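Local coordinates for protein inositol dehydrogenase (Lactobacillus casei, PDB 4N54) that probably catalyses the NAD-dependent oxidation of scyllo-inositol, binding the dinucleotide in a Rossmann fold, at residues A[20-25]-A[51-56]; A[44-49]-A[64-69]; A[192-197]-A[330-335]. All coordinates share one frame; numbering follows the deposited sequence.

Contact 1 of 3, residues A[20-25]-A[51-56]; sequences VGLGRL and AELDWA. With NAI (1,4-dihydronicotinamide adenine dinucleotide), chain E; 2H3 ((1r,2r,3r,4r,5r,6r)-cyclohexane-1,2,3,4,5,6-hexol), chain F.
Leu22 and Glu52 make a buried side-chain contact at the cofactor's adenosine ribose, where the loop between strand 15-20 and helix 26-35 faces helix 50-60. No hydrogen bond joins the two segments directly. The side chains slide past each other in opposite directions, so that Glu52 OE1 comes to 3.4 Å from Leu22 CB while the leucine runs on toward the helix. There Leu22 CD1 lies beside Glu52 O and CB and reaches Leu53 CD2 at 4.3 Å and Ala56 CB at 4.4 Å, an apolar patch at the root of the Glu52 side chain. Glu52 is extended beyond CG (chi2 -179°), which carries its carboxylate off the helix to the ribose. OE1 accepts from NAI O3B over a modelled 2.4 Å, a very short separation whose exact value is doubtful, and it also bonds Ser47 OG. The same hydroxyl receives the backbone N of Leu22 (2.8 Å to O3B), almost straight at 169°. This is the glycine-rich turn of a Rossmann fold, fitting the GxGxxG pattern: a side chain on Gly23 would collide with NAI O5B, and the backbone N of Arg24 meets phosphate oxygen O2A at 2.7 Å. Glu52 recalls the acidic residue near the second strand's end that holds this ribose in many NAD-dependent enzymes. Arg24, bent at chi3, spans cofactor and substrate. Its NE holds phosphate oxygen O1N of NAI at 2.7 Å, while NH2 points straight (178°) at scyllo-inositol O6, 2.7 Å off and in the guanidinium plane. NH1 donates to the neighbouring O5, and Phe179 adds a cation-pi contact.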
loop_
_atom_site.group_PDB
_atom_site.type_symbol
_atom_site.label_atom_id
_atom_site.label_comp_id
_atom_site.label_asym_id
_atom_site.label_seq_id
_atom_site.Cartn_x
_atom_site.Cartn_y
_atom_site.Cartn_z
ATOM N N VAL A 20 17.990 -7.680 36.426
ATOM C CA VAL A 20 16.999 -8.439 37.173
ATOM C C VAL A 20 15.809 -8.728 36.280
ATOM O O VAL A 20 15.142 -7.830 35.800
ATOM C CB VAL A 20 16.566 -7.741 38.495
ATOM C CG1 VAL A 20 16.073 -6.335 38.255
ATOM C CG2 VAL A 20 15.505 -8.545 39.212
ATOM N N GLY A 21 15.552 -9.995 36.038
ATOM C CA GLY A 21 14.476 -10.359 35.153
ATOM C C GLY A 21 15.010 -10.950 33.872
ATOM O O GLY A 21 15.815 -10.343 33.185
ATOM N N LEU A 22 14.555 -12.146 33.550
ATOM C CA LEU A 22 14.994 -12.799 32.349
ATOM C C LEU A 22 13.803 -13.428 31.646
ATOM O O LEU A 22 13.909 -14.490 31.055
ATOM C CB LEU A 22 16.069 -13.825 32.674
ATOM C CG LEU A 22 17.336 -13.293 33.328
ATOM C CD1 LEU A 22 18.187 -14.407 33.839
ATOM C CD2 LEU A 22 18.127 -12.447 32.382
ATOM N N GLY A 23 12.670 -12.744 31.705
ATOM C CA GLY A 23 11.459 -13.227 31.082
ATOM C C GLY A 23 11.303 -12.811 29.640
ATOM O O GLY A 23 12.279 -12.738 28.907
ATOM N N ARG A 24 10.069 -12.537 29.247
ATOM C CA ARG A 24 9.752 -12.133 27.887
ATOM C C ARG A 24 10.690 -11.079 27.321
ATOM O O ARG A 24 11.136 -11.202 26.199
ATOM C CB ARG A 24 8.313 -11.650 27.795
ATOM C CG ARG A 24 7.282 -12.747 27.951
ATOM C CD ARG A 24 5.878 -12.238 27.778
ATOM N NE ARG A 24 5.663 -10.998 28.486
ATOM C CZ ARG A 24 4.829 -10.052 28.095
ATOM N NH1 ARG A 24 4.114 -10.200 27.005
ATOM N NH2 ARG A 24 4.725 -8.948 28.805
ATOM N N LEU A 25 11.007 -10.062 28.109
ATOM C CA LEU A 25 11.885 -9.015 27.644
ATOM C C LEU A 25 13.261 -9.105 28.236
ATOM O O LEU A 25 14.232 -8.805 27.574
ATOM C CB LEU A 25 11.304 -7.638 27.921
ATOM C CG LEU A 25 12.206 -6.474 27.504
ATOM C CD1 LEU A 25 12.441 -6.480 26.015
ATOM C CD2 LEU A 25 11.618 -5.174 27.935
ATOM N N ALA A 51 16.283 -21.943 36.508
ATOM C CA ALA A 51 16.582 -22.370 35.157
ATOM C C ALA A 51 17.028 -21.184 34.317
ATOM O O ALA A 51 17.826 -21.339 33.404
ATOM C CB ALA A 51 15.395 -23.056 34.537
ATOM N N GLU A 52 16.530 -19.999 34.649
ATOM C CA GLU A 52 16.900 -18.795 33.926
ATOM C C GLU A 52 18.335 -18.384 34.191
ATOM O O GLU A 52 19.037 -18.003 33.278
ATOM C CB GLU A 52 15.924 -17.652 34.213
ATOM C CG GLU A 52 14.536 -17.914 33.671
ATOM C CD GLU A 52 13.553 -16.785 33.918
ATOM O OE1 GLU A 52 13.957 -15.741 34.443
ATOM O OE2 GLU A 52 12.367 -16.947 33.580
ATOM N N LEU A 53 18.775 -18.479 35.435
ATOM C CA LEU A 53 20.144 -18.120 35.793
ATOM C C LEU A 53 21.178 -19.048 35.171
ATOM O O LEU A 53 22.262 -18.623 34.801
ATOM C CB LEU A 53 20.304 -18.119 37.305
ATOM C CG LEU A 53 19.434 -17.118 38.053
ATOM C CD1 LEU A 53 19.625 -17.279 39.530
ATOM C CD2 LEU A 53 19.773 -15.718 37.631
ATOM N N ASP A 54 20.834 -20.322 35.077
ATOM C CA ASP A 54 21.672 -21.281 34.397
ATOM C C ASP A 54 21.843 -20.858 32.976
ATOM O O ASP A 54 22.948 -20.818 32.469
ATOM C CB ASP A 54 21.029 -22.655 34.414
ATOM C CG ASP A 54 21.326 -23.410 35.668
ATOM O OD1 ASP A 54 22.517 -23.499 36.034
ATOM O OD2 ASP A 54 20.367 -23.906 36.295
ATOM N N TRP A 55 20.734 -20.550 32.329
ATOM C CA TRP A 55 20.764 -20.154 30.937
ATOM C C TRP A 55 21.672 -18.963 30.734
ATOM O O TRP A 55 22.368 -18.882 29.744
ATOM C CB TRP A 55 19.355 -19.862 30.426
ATOM C CG TRP A 55 19.353 -19.211 29.116
ATOM C CD1 TRP A 55 19.506 -19.808 27.915
ATOM C CD2 TRP A 55 19.210 -17.820 28.858
ATOM N NE1 TRP A 55 19.474 -18.876 26.915
ATOM C CE2 TRP A 55 19.289 -17.644 27.472
ATOM C CE3 TRP A 55 19.024 -16.699 29.668
ATOM C CZ2 TRP A 55 19.182 -16.398 26.876
ATOM C CZ3 TRP A 55 18.920 -15.470 29.074
ATOM C CH2 TRP A 55 19.004 -15.327 27.694
ATOM N N ALA A 56 21.679 -18.049 31.686
ATOM C CA ALA A 56 22.548 -16.891 31.587
ATOM C C ALA A 56 24.013 -17.292 31.669
ATOM O O ALA A 56 24.830 -16.815 30.906
ATOM C CB ALA A 56 22.210 -15.886 32.647
HETATM P PA NAI E . 8.146 -11.975 32.591
HETATM O O1A NAI E . 7.137 -12.376 33.530
HETATM O O2A NAI E . 8.275 -12.559 31.259
HETATM O O5B NAI E . 9.542 -12.044 33.235
HETATM C C5B NAI E . 9.713 -11.792 34.596
HETATM C C4B NAI E . 11.134 -12.050 35.031
HETATM O O4B NAI E . 11.309 -11.382 36.264
HETATM C C3B NAI E . 11.426 -13.506 35.322
HETATM O O3B NAI E . 12.788 -13.718 35.075
HETATM C C2B NAI E . 11.267 -13.642 36.805
HETATM O O2B NAI E . 12.133 -14.652 37.274
HETATM C C1B NAI E . 11.735 -12.288 37.266
HETATM N N9A NAI E . 11.183 -11.921 38.564
HETATM C C8A NAI E . 9.912 -11.931 38.899
HETATM N N7A NAI E . 9.735 -11.533 40.164
HETATM C C5A NAI E . 10.927 -11.237 40.648
HETATM C C6A NAI E . 11.457 -10.749 41.923
HETATM N N6A NAI E . 10.629 -10.504 42.914
HETATM N N1A NAI E . 12.767 -10.553 42.052
HETATM C C2A NAI E . 13.576 -10.807 41.026
HETATM N N3A NAI E . 13.168 -11.246 39.832
HETATM C C4A NAI E . 11.879 -11.489 39.588
HETATM O O3 NAI E . 7.942 -10.417 32.446
HETATM P PN NAI E . 8.322 -9.564 31.197
HETATM O O1N NAI E . 7.313 -9.749 30.189
HETATM O O2N NAI E . 9.709 -9.761 30.875
HETATM O O5D NAI E . 8.179 -8.115 31.776
HETATM C C5D NAI E . 9.224 -7.455 32.455
HETATM C C4D NAI E . 9.033 -5.952 32.573
HETATM O O4D NAI E . 9.307 -5.356 31.334
HETATM C C3D NAI E . 7.637 -5.543 32.973
HETATM O O3D NAI E . 7.718 -4.466 33.872
HETATM C C2D NAI E . 7.033 -5.111 31.670
HETATM O O2D NAI E . 6.048 -4.116 31.839
HETATM C C1D NAI E . 8.223 -4.624 30.874
HETATM N N1N NAI E . 8.124 -4.916 29.468
HETATM C C2N NAI E . 8.333 -3.932 28.645
HETATM C C3N NAI E . 8.276 -4.078 27.290
HETATM C C7N NAI E . 8.505 -2.893 26.421
HETATM O O7N NAI E . 8.035 -2.882 25.348
HETATM N N7N NAI E . 9.204 -1.865 26.810
HETATM C C4N NAI E . 7.963 -5.419 26.691
HETATM C C5N NAI E . 7.771 -6.421 27.712
HETATM C C6N NAI E . 7.861 -6.131 29.047
HETATM O O3 2H3 F . 5.187 -3.524 24.531
HETATM C C3 2H3 F . 4.315 -4.214 25.344
HETATM C C4 2H3 F . 4.215 -5.654 24.923
HETATM O O4 2H3 F . 3.610 -5.731 23.692
HETATM C C5 2H3 F . 3.315 -6.419 25.849
HETATM O O5 2H3 F . 3.211 -7.725 25.466
HETATM C C6 2H3 F . 3.821 -6.336 27.250
HETATM O O6 2H3 F . 3.012 -7.035 28.092
HETATM C C1 2H3 F . 3.871 -4.933 27.741
HETATM O O1 2H3 F . 4.517 -4.943 28.948
HETATM C C2 2H3 F . 4.780 -4.010 26.748
HETATM O O2 2H3 F . 4.682 -2.685 27.068
#

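Contact 2 of 3, residues A[44-49]-A[64-69]; sequences AATSVV and EVFEDF. With NAI (1,4-dihydronicotinamide adenine dinucleotide), chain E.
Phe66 lies against Ala44 and Thr46 where strand 64-66 runs parallel to strand 40-46. Its CB sits 3.7 Å from Thr46 OG1, the two side chains crossing obliquely; with CG anti to the carbonyl carbon (chi1 -52°) the ring is directed back along the partner strand toward Ala44. From there CD2 passes Ala45 O at 3.8 Å, and CE2 brings the edge of the ring to the Ala44 methyl, with 4.1 Å between CE2 and Ala44 CB. Met72 of helix 69-75 packs on all three side chains. Thr46 OG1 is buried without a polar partner in the model, while its CG2 rests on the backbone of Asp68, which caps helix 69-75 through Asp71 N. The strands belong to a beta-alpha-beta unit of the Rossmann fold, with helix 50-60 as the crossover and 64-66 at the sheet's border within the chain. Their backbones are joined by bonds from Ala45 N to Glu64 O (3.1 Å), Phe66 N to Ala45 O (3.0 Å) and Ser47 N to Phe66 O (3.0 Å). Past the strand end, Ser47 OG accepts from Val49 N in an ST turn and shares a hydrogen bond of 2.6 Å with ribose hydroxyl O2B of NAI. Val48 CG1 lies near the adenine, 3.8 Å from NAI C6A.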
loop_
_atom_site.group_PDB
_atom_site.type_symbol
_atom_site.label_atom_id
_atom_site.label_comp_id
_atom_site.label_asym_id
_atom_site.label_seq_id
_atom_site.Cartn_x
_atom_site.Cartn_y
_atom_site.Cartn_z
ATOM N N ALA A 44 26.138 -9.558 35.979
ATOM C CA ALA A 44 25.292 -10.191 36.966
ATOM C C ALA A 44 23.842 -10.305 36.540
ATOM O O ALA A 44 23.366 -9.517 35.745
ATOM C CB ALA A 44 25.395 -9.443 38.269
ATOM N N ALA A 45 23.139 -11.286 37.093
ATOM C CA ALA A 45 21.738 -11.500 36.770
ATOM C C ALA A 45 20.952 -12.043 37.951
ATOM O O ALA A 45 21.416 -12.907 38.672
ATOM C CB ALA A 45 21.605 -12.411 35.577
ATOM N N THR A 46 19.750 -11.526 38.134
ATOM C CA THR A 46 18.910 -11.900 39.250
ATOM C C THR A 46 17.578 -12.404 38.728
ATOM O O THR A 46 17.020 -11.827 37.807
ATOM C CB THR A 46 18.661 -10.692 40.152
ATOM O OG1 THR A 46 19.899 -10.205 40.663
ATOM C CG2 THR A 46 17.774 -11.050 41.289
ATOM N N SER A 47 17.075 -13.484 39.307
ATOM C CA SER A 47 15.784 -14.020 38.930
ATOM C C SER A 47 15.282 -15.032 39.928
ATOM O O SER A 47 16.053 -15.715 40.574
ATOM C CB SER A 47 15.846 -14.695 37.574
ATOM O OG SER A 47 14.609 -15.289 37.282
ATOM N N VAL A 48 13.973 -15.143 40.024
ATOM C CA VAL A 48 13.359 -16.112 40.899
ATOM C C VAL A 48 13.154 -17.445 40.189
ATOM O O VAL A 48 12.445 -18.310 40.676
ATOM C CB VAL A 48 12.027 -15.585 41.444
ATOM C CG1 VAL A 48 12.264 -14.420 42.362
ATOM C CG2 VAL A 48 11.132 -15.189 40.326
ATOM N N VAL A 49 13.775 -17.596 39.024
ATOM C CA VAL A 49 13.732 -18.855 38.299
ATOM C C VAL A 49 15.133 -19.358 38.046
ATOM O O VAL A 49 15.854 -18.807 37.234
ATOM C CB VAL A 49 12.987 -18.746 36.961
ATOM C CG1 VAL A 49 12.847 -20.106 36.335
ATOM C CG2 VAL A 49 11.625 -18.146 37.159
ATOM N N GLU A 64 27.974 -13.953 37.857
ATOM C CA GLU A 64 27.340 -13.946 39.164
ATOM C C GLU A 64 25.824 -13.944 39.103
ATOM O O GLU A 64 25.233 -13.072 38.492
ATOM C CB GLU A 64 27.801 -12.724 39.951
ATOM C CG GLU A 64 29.288 -12.545 39.995
ATOM C CD GLU A 64 29.681 -11.243 40.614
ATOM O OE1 GLU A 64 29.573 -11.118 41.843
ATOM O OE2 GLU A 64 30.093 -10.339 39.870
ATOM N N VAL A 65 25.201 -14.904 39.773
ATOM C CA VAL A 65 23.752 -15.052 39.729
ATOM C C VAL A 65 23.129 -14.909 41.109
ATOM O O VAL A 65 23.776 -15.162 42.109
ATOM C CB VAL A 65 23.342 -16.392 39.104
ATOM C CG1 VAL A 65 23.696 -16.416 37.639
ATOM C CG2 VAL A 65 24.021 -17.517 39.808
ATOM N N PHE A 66 21.876 -14.481 41.163
ATOM C CA PHE A 66 21.212 -14.221 42.423
ATOM C C PHE A 66 19.709 -14.463 42.337
ATOM O O PHE A 66 19.124 -14.409 41.267
ATOM C CB PHE A 66 21.451 -12.781 42.846
ATOM C CG PHE A 66 22.877 -12.383 42.861
ATOM C CD1 PHE A 66 23.649 -12.570 43.985
ATOM C CD2 PHE A 66 23.454 -11.822 41.749
ATOM C CE1 PHE A 66 24.963 -12.193 44.002
ATOM C CE2 PHE A 66 24.766 -11.453 41.757
ATOM C CZ PHE A 66 25.525 -11.635 42.884
ATOM N N GLU A 67 19.088 -14.707 43.479
ATOM C CA GLU A 67 17.667 -14.974 43.536
ATOM C C GLU A 67 16.969 -13.814 44.192
ATOM O O GLU A 67 15.749 -13.788 44.326
ATOM C CB GLU A 67 17.406 -16.236 44.340
ATOM C CG GLU A 67 16.635 -17.282 43.592
ATOM C CD GLU A 67 16.676 -18.623 44.275
ATOM O OE1 GLU A 67 17.676 -19.355 44.102
ATOM O OE2 GLU A 67 15.707 -18.942 44.991
ATOM N N ASP A 68 17.766 -12.848 44.605
ATOM C CA ASP A 68 17.259 -11.705 45.321
ATOM C C ASP A 68 17.963 -10.483 44.790
ATOM O O ASP A 68 19.165 -10.490 44.570
ATOM C CB ASP A 68 17.504 -11.875 46.821
ATOM C CG ASP A 68 17.104 -10.670 47.617
ATOM O OD1 ASP A 68 17.954 -9.781 47.799
ATOM O OD2 ASP A 68 15.951 -10.612 48.066
ATOM N N PHE A 69 17.188 -9.438 44.561
ATOM C CA PHE A 69 17.721 -8.230 43.994
ATOM C C PHE A 69 18.703 -7.539 44.932
ATOM O O PHE A 69 19.828 -7.272 44.545
ATOM C CB PHE A 69 16.598 -7.281 43.630
ATOM C CG PHE A 69 17.073 -6.036 42.994
ATOM C CD1 PHE A 69 17.613 -6.065 41.732
ATOM C CD2 PHE A 69 17.009 -4.845 43.656
ATOM C CE1 PHE A 69 18.061 -4.923 41.140
ATOM C CE2 PHE A 69 17.457 -3.707 43.066
ATOM C CZ PHE A 69 17.977 -3.742 41.808
HETATM P PA NAI E . 8.146 -11.975 32.591
HETATM O O1A NAI E . 7.137 -12.376 33.530
HETATM O O2A NAI E . 8.275 -12.559 31.259
HETATM O O5B NAI E . 9.542 -12.044 33.235
HETATM C C5B NAI E . 9.713 -11.792 34.596
HETATM C C4B NAI E . 11.134 -12.050 35.031
HETATM O O4B NAI E . 11.309 -11.382 36.264
HETATM C C3B NAI E . 11.426 -13.506 35.322
HETATM O O3B NAI E . 12.788 -13.718 35.075
HETATM C C2B NAI E . 11.267 -13.642 36.805
HETATM O O2B NAI E . 12.133 -14.652 37.274
HETATM C C1B NAI E . 11.735 -12.288 37.266
HETATM N N9A NAI E . 11.183 -11.921 38.564
HETATM C C8A NAI E . 9.912 -11.931 38.899
HETATM N N7A NAI E . 9.735 -11.533 40.164
HETATM C C5A NAI E . 10.927 -11.237 40.648
HETATM C C6A NAI E . 11.457 -10.749 41.923
HETATM N N6A NAI E . 10.629 -10.504 42.914
HETATM N N1A NAI E . 12.767 -10.553 42.052
HETATM C C2A NAI E . 13.576 -10.807 41.026
HETATM N N3A NAI E . 13.168 -11.246 39.832
HETATM C C4A NAI E . 11.879 -11.489 39.588
HETATM O O3 NAI E . 7.942 -10.417 32.446
HETATM P PN NAI E . 8.322 -9.564 31.197
HETATM O O1N NAI E . 7.313 -9.749 30.189
HETATM O O2N NAI E . 9.709 -9.761 30.875
HETATM O O5D NAI E . 8.179 -8.115 31.776
HETATM C C5D NAI E . 9.224 -7.455 32.455
HETATM C C4D NAI E . 9.033 -5.952 32.573
HETATM O O4D NAI E . 9.307 -5.356 31.334
HETATM C C3D NAI E . 7.637 -5.543 32.973
HETATM O O3D NAI E . 7.718 -4.466 33.872
HETATM C C2D NAI E . 7.033 -5.111 31.670
HETATM O O2D NAI E . 6.048 -4.116 31.839
HETATM C C1D NAI E . 8.223 -4.624 30.874
HETATM N N1N NAI E . 8.124 -4.916 29.468
HETATM C C2N NAI E . 8.333 -3.932 28.645
HETATM C C3N NAI E . 8.276 -4.078 27.290
HETATM C C7N NAI E . 8.505 -2.893 26.421
HETATM O O7N NAI E . 8.035 -2.882 25.348
HETATM N N7N NAI E . 9.204 -1.865 26.810
HETATM C C4N NAI E . 7.963 -5.419 26.691
HETATM C C5N NAI E . 7.771 -6.421 27.712
HETATM C C6N NAI E . 7.861 -6.131 29.047
#

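Contact 3 of 3, residues A[192-197]-A[330-335]; sequences MSIHDI and QGTKAA. With 2H3 ((1r,2r,3r,4r,5r,6r)-cyclohexane-1,2,3,4,5,6-hexol), chain F; NAI (1,4-dihydronicotinamide adenine dinucleotide), chain E.
Ile194 and Gly331 mark the closest backbone approach of two crossing helices, their CA atoms 5.8 Å apart. The axes of segments 193-197 and 330-335 come within 9.0 Å at an angle of 122°, far from parallel. Gly331 makes room for this: a CB there would stand only 3.3 Å from Ile194 CG1. Ile194 has CG1 anti to the backbone N (chi1 -166°), and its CD1 lies over the peptide following the glycine, 3.7 Å from Gly331 C. One turn further on, Ile197 points at the partner helix and pushes CD1 between Ala334 and Ala335; the 3.5 Å from Ile197 CD1 to Ala334 CB is tight. The packing is mainly aliphatic, the isoleucine ends resting on methyls and on the partner's backbone, with no hydrogen bond across it. In this two-domain dehydrogenase of the GFO/IDH/MocA family, helix 193-204 lies on the C-terminal sheet, Asp196 touching strand 243-249, while Thr332 of the other helix reaches Ile117 of helix 114-126. Another side of the helix start faces the substrate pocket. His195 NE2 shares a hydrogen bond of 2.7 Å with scyllo-inositol O2, which lies in the plane of the ring at its edge; either atom could be the donor. The carbon bearing that hydroxyl, C2, is 3.5 Å from nicotinamide C4N, consistent with a hydride-transfer arrangement. Replacing His195 with an alanine would probably leave O2 without this partner and open a gap where the imidazole edge stood. Met192, bent at chi2 and chi3, lays SD 3.5 Å from scyllo-inositol C5.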
loop_
_atom_site.group_PDB
_atom_site.type_symbol
_atom_site.label_atom_id
_atom_site.label_comp_id
_atom_site.label_asym_id
_atom_site.label_seq_id
_atom_site.Cartn_x
_atom_site.Cartn_y
_atom_site.Cartn_z
ATOM N N MET A 192 0.116 -1.535 28.625
ATOM C CA MET A 192 0.163 -1.245 27.205
ATOM C C MET A 192 -0.028 0.230 26.900
ATOM O O MET A 192 0.827 0.851 26.296
ATOM C CB MET A 192 -0.911 -2.032 26.458
ATOM C CG MET A 192 -0.679 -3.496 26.435
ATOM S SD MET A 192 0.804 -3.958 25.573
ATOM C CE MET A 192 0.269 -3.725 23.912
ATOM N N SER A 193 -1.167 0.760 27.317
ATOM C CA SER A 193 -1.590 2.108 26.986
ATOM C C SER A 193 -0.604 3.165 27.458
ATOM O O SER A 193 -0.635 4.289 26.995
ATOM C CB SER A 193 -2.980 2.389 27.548
ATOM O OG SER A 193 -4.000 1.781 26.809
ATOM N N ILE A 194 0.282 2.790 28.361
ATOM C CA ILE A 194 1.220 3.736 28.906
ATOM C C ILE A 194 2.262 4.191 27.880
ATOM O O ILE A 194 2.733 5.307 27.948
ATOM C CB ILE A 194 1.870 3.220 30.188
ATOM C CG1 ILE A 194 2.568 4.364 30.902
ATOM C CG2 ILE A 194 2.815 2.095 29.893
ATOM C CD1 ILE A 194 2.867 4.129 32.286
ATOM N N HIS A 195 2.602 3.325 26.932
ATOM C CA HIS A 195 3.470 3.704 25.827
ATOM C C HIS A 195 2.864 4.828 25.010
ATOM O O HIS A 195 3.546 5.753 24.617
ATOM C CB HIS A 195 3.698 2.530 24.897
ATOM C CG HIS A 195 4.631 1.497 25.429
ATOM N ND1 HIS A 195 5.994 1.653 25.414
ATOM C CD2 HIS A 195 4.397 0.277 25.954
ATOM C CE1 HIS A 195 6.557 0.581 25.926
ATOM N NE2 HIS A 195 5.610 -0.271 26.254
ATOM N N ASP A 196 1.568 4.717 24.766
ATOM C CA ASP A 196 0.836 5.666 23.968
ATOM C C ASP A 196 0.683 6.995 24.685
ATOM O O ASP A 196 0.719 8.037 24.074
ATOM C CB ASP A 196 -0.528 5.113 23.629
ATOM C CG ASP A 196 -0.458 3.819 22.869
ATOM O OD1 ASP A 196 0.010 3.829 21.726
ATOM O OD2 ASP A 196 -0.875 2.799 23.422
ATOM N N ILE A 197 0.503 6.935 25.991
ATOM C CA ILE A 197 0.415 8.133 26.798
ATOM C C ILE A 197 1.699 8.928 26.678
ATOM O O ILE A 197 1.668 10.118 26.451
ATOM C CB ILE A 197 0.132 7.794 28.256
ATOM C CG1 ILE A 197 -1.322 7.365 28.408
ATOM C CG2 ILE A 197 0.433 8.976 29.132
ATOM C CD1 ILE A 197 -1.672 6.941 29.745
ATOM N N GLN A 330 3.899 10.910 35.211
ATOM C CA GLN A 330 2.788 11.447 34.442
ATOM C C GLN A 330 2.083 10.366 33.620
ATOM O O GLN A 330 0.889 10.416 33.412
ATOM C CB GLN A 330 3.246 12.598 33.553
ATOM C CG GLN A 330 3.625 13.859 34.305
ATOM C CD GLN A 330 2.464 14.446 35.082
ATOM O OE1 GLN A 330 2.504 14.530 36.301
ATOM N NE2 GLN A 330 1.434 14.862 34.379
ATOM N N GLY A 331 2.844 9.384 33.172
ATOM C CA GLY A 331 2.282 8.276 32.438
ATOM C C GLY A 331 1.446 7.357 33.300
ATOM O O GLY A 331 0.358 6.990 32.928
ATOM N N THR A 332 1.971 7.003 34.463
ATOM C CA THR A 332 1.262 6.156 35.408
ATOM C C THR A 332 0.015 6.872 35.921
ATOM O O THR A 332 -1.027 6.266 36.110
ATOM C CB THR A 332 2.167 5.728 36.555
ATOM O OG1 THR A 332 3.214 4.902 36.054
ATOM C CG2 THR A 332 1.398 4.956 37.579
ATOM N N LYS A 333 0.123 8.177 36.095
ATOM C CA LYS A 333 -1.004 8.999 36.497
ATOM C C LYS A 333 -2.165 8.974 35.507
ATOM O O LYS A 333 -3.316 8.934 35.905
ATOM C CB LYS A 333 -0.539 10.426 36.734
ATOM C CG LYS A 333 -1.228 11.129 37.857
ATOM C CD LYS A 333 -0.530 12.422 38.192
ATOM C CE LYS A 333 -1.489 13.582 38.139
ATOM N NZ LYS A 333 -0.871 14.844 38.628
ATOM N N ALA A 334 -1.868 8.993 34.220
ATOM C CA ALA A 334 -2.920 8.971 33.227
ATOM C C ALA A 334 -3.484 7.572 33.025
ATOM O O ALA A 334 -4.642 7.410 32.706
ATOM C CB ALA A 334 -2.436 9.523 31.940
ATOM N N ALA A 335 -2.642 6.574 33.203
ATOM C CA ALA A 335 -3.063 5.199 33.031
ATOM C C ALA A 335 -4.027 4.781 34.132
ATOM O O ALA A 335 -5.021 4.139 33.868
ATOM C CB ALA A 335 -1.880 4.292 32.979
HETATM O O3 2H3 F . 5.187 -3.524 24.531
HETATM C C3 2H3 F . 4.315 -4.214 25.344
HETATM C C4 2H3 F . 4.215 -5.654 24.923
HETATM O O4 2H3 F . 3.610 -5.731 23.692
HETATM C C5 2H3 F . 3.315 -6.419 25.849
HETATM O O5 2H3 F . 3.211 -7.725 25.466
HETATM C C6 2H3 F . 3.821 -6.336 27.250
HETATM O O6 2H3 F . 3.012 -7.035 28.092
HETATM C C1 2H3 F . 3.871 -4.933 27.741
HETATM O O1 2H3 F . 4.517 -4.943 28.948
HETATM C C2 2H3 F . 4.780 -4.010 26.748
HETATM O O2 2H3 F . 4.682 -2.685 27.068
HETATM P PA NAI E . 8.146 -11.975 32.591
HETATM O O1A NAI E . 7.137 -12.376 33.530
HETATM O O2A NAI E . 8.275 -12.559 31.259
HETATM O O5B NAI E . 9.542 -12.044 33.235
HETATM C C5B NAI E . 9.713 -11.792 34.596
HETATM C C4B NAI E . 11.134 -12.050 35.031
HETATM O O4B NAI E . 11.309 -11.382 36.264
HETATM C C3B NAI E . 11.426 -13.506 35.322
HETATM O O3B NAI E . 12.788 -13.718 35.075
HETATM C C2B NAI E . 11.267 -13.642 36.805
HETATM O O2B NAI E . 12.133 -14.652 37.274
HETATM C C1B NAI E . 11.735 -12.288 37.266
HETATM N N9A NAI E . 11.183 -11.921 38.564
HETATM C C8A NAI E . 9.912 -11.931 38.899
HETATM N N7A NAI E . 9.735 -11.533 40.164
HETATM C C5A NAI E . 10.927 -11.237 40.648
HETATM C C6A NAI E . 11.457 -10.749 41.923
HETATM N N6A NAI E . 10.629 -10.504 42.914
HETATM N N1A NAI E . 12.767 -10.553 42.052
HETATM C C2A NAI E . 13.576 -10.807 41.026
HETATM N N3A NAI E . 13.168 -11.246 39.832
HETATM C C4A NAI E . 11.879 -11.489 39.588
HETATM O O3 NAI E . 7.942 -10.417 32.446
HETATM P PN NAI E . 8.322 -9.564 31.197
HETATM O O1N NAI E . 7.313 -9.749 30.189
HETATM O O2N NAI E . 9.709 -9.761 30.875
HETATM O O5D NAI E . 8.179 -8.115 31.776
HETATM C C5D NAI E . 9.224 -7.455 32.455
HETATM C C4D NAI E . 9.033 -5.952 32.573
HETATM O O4D NAI E . 9.307 -5.356 31.334
HETATM C C3D NAI E . 7.637 -5.543 32.973
HETATM O O3D NAI E . 7.718 -4.466 33.872
HETATM C C2D NAI E . 7.033 -5.111 31.670
HETATM O O2D NAI E . 6.048 -4.116 31.839
HETATM C C1D NAI E . 8.223 -4.624 30.874
HETATM N N1N NAI E . 8.124 -4.916 29.468
HETATM C C2N NAI E . 8.333 -3.932 28.645
HETATM C C3N NAI E . 8.276 -4.078 27.290
HETATM C C7N NAI E . 8.505 -2.893 26.421
HETATM O O7N NAI E . 8.035 -2.882 25.348
HETATM N N7N NAI E . 9.204 -1.865 26.810
HETATM C C4N NAI E . 7.963 -5.419 26.691
HETATM C C5N NAI E . 7.771 -6.421 27.712
HETATM C C6N NAI E . 7.861 -6.131 29.047
#

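How the contacts relate
Contacts 1 and 2 are neighbours in the Rossmann fold, centres 8 Å apart, and share the unit formed by strand 40-46, helix 50-60 and strand 64-66. Leu53 of contact 1 packs on the backbone of contact 2, and Gly21 N probably bonds Thr46 O. Contact 3 lies about 27 Å from contact 1, centre to centre, and nearer the middle of the chain. Contacts 1 and 3 are buried, whereas contact 2 is only partly so, at the sheet's border. Contact 2 is backbone hydrogen bonding, contact 3 apolar helix packing, and contact 1 has its polar bonds directed to ligands. All three touch NAI; contacts 1 and 3 also hold scyllo-inositol.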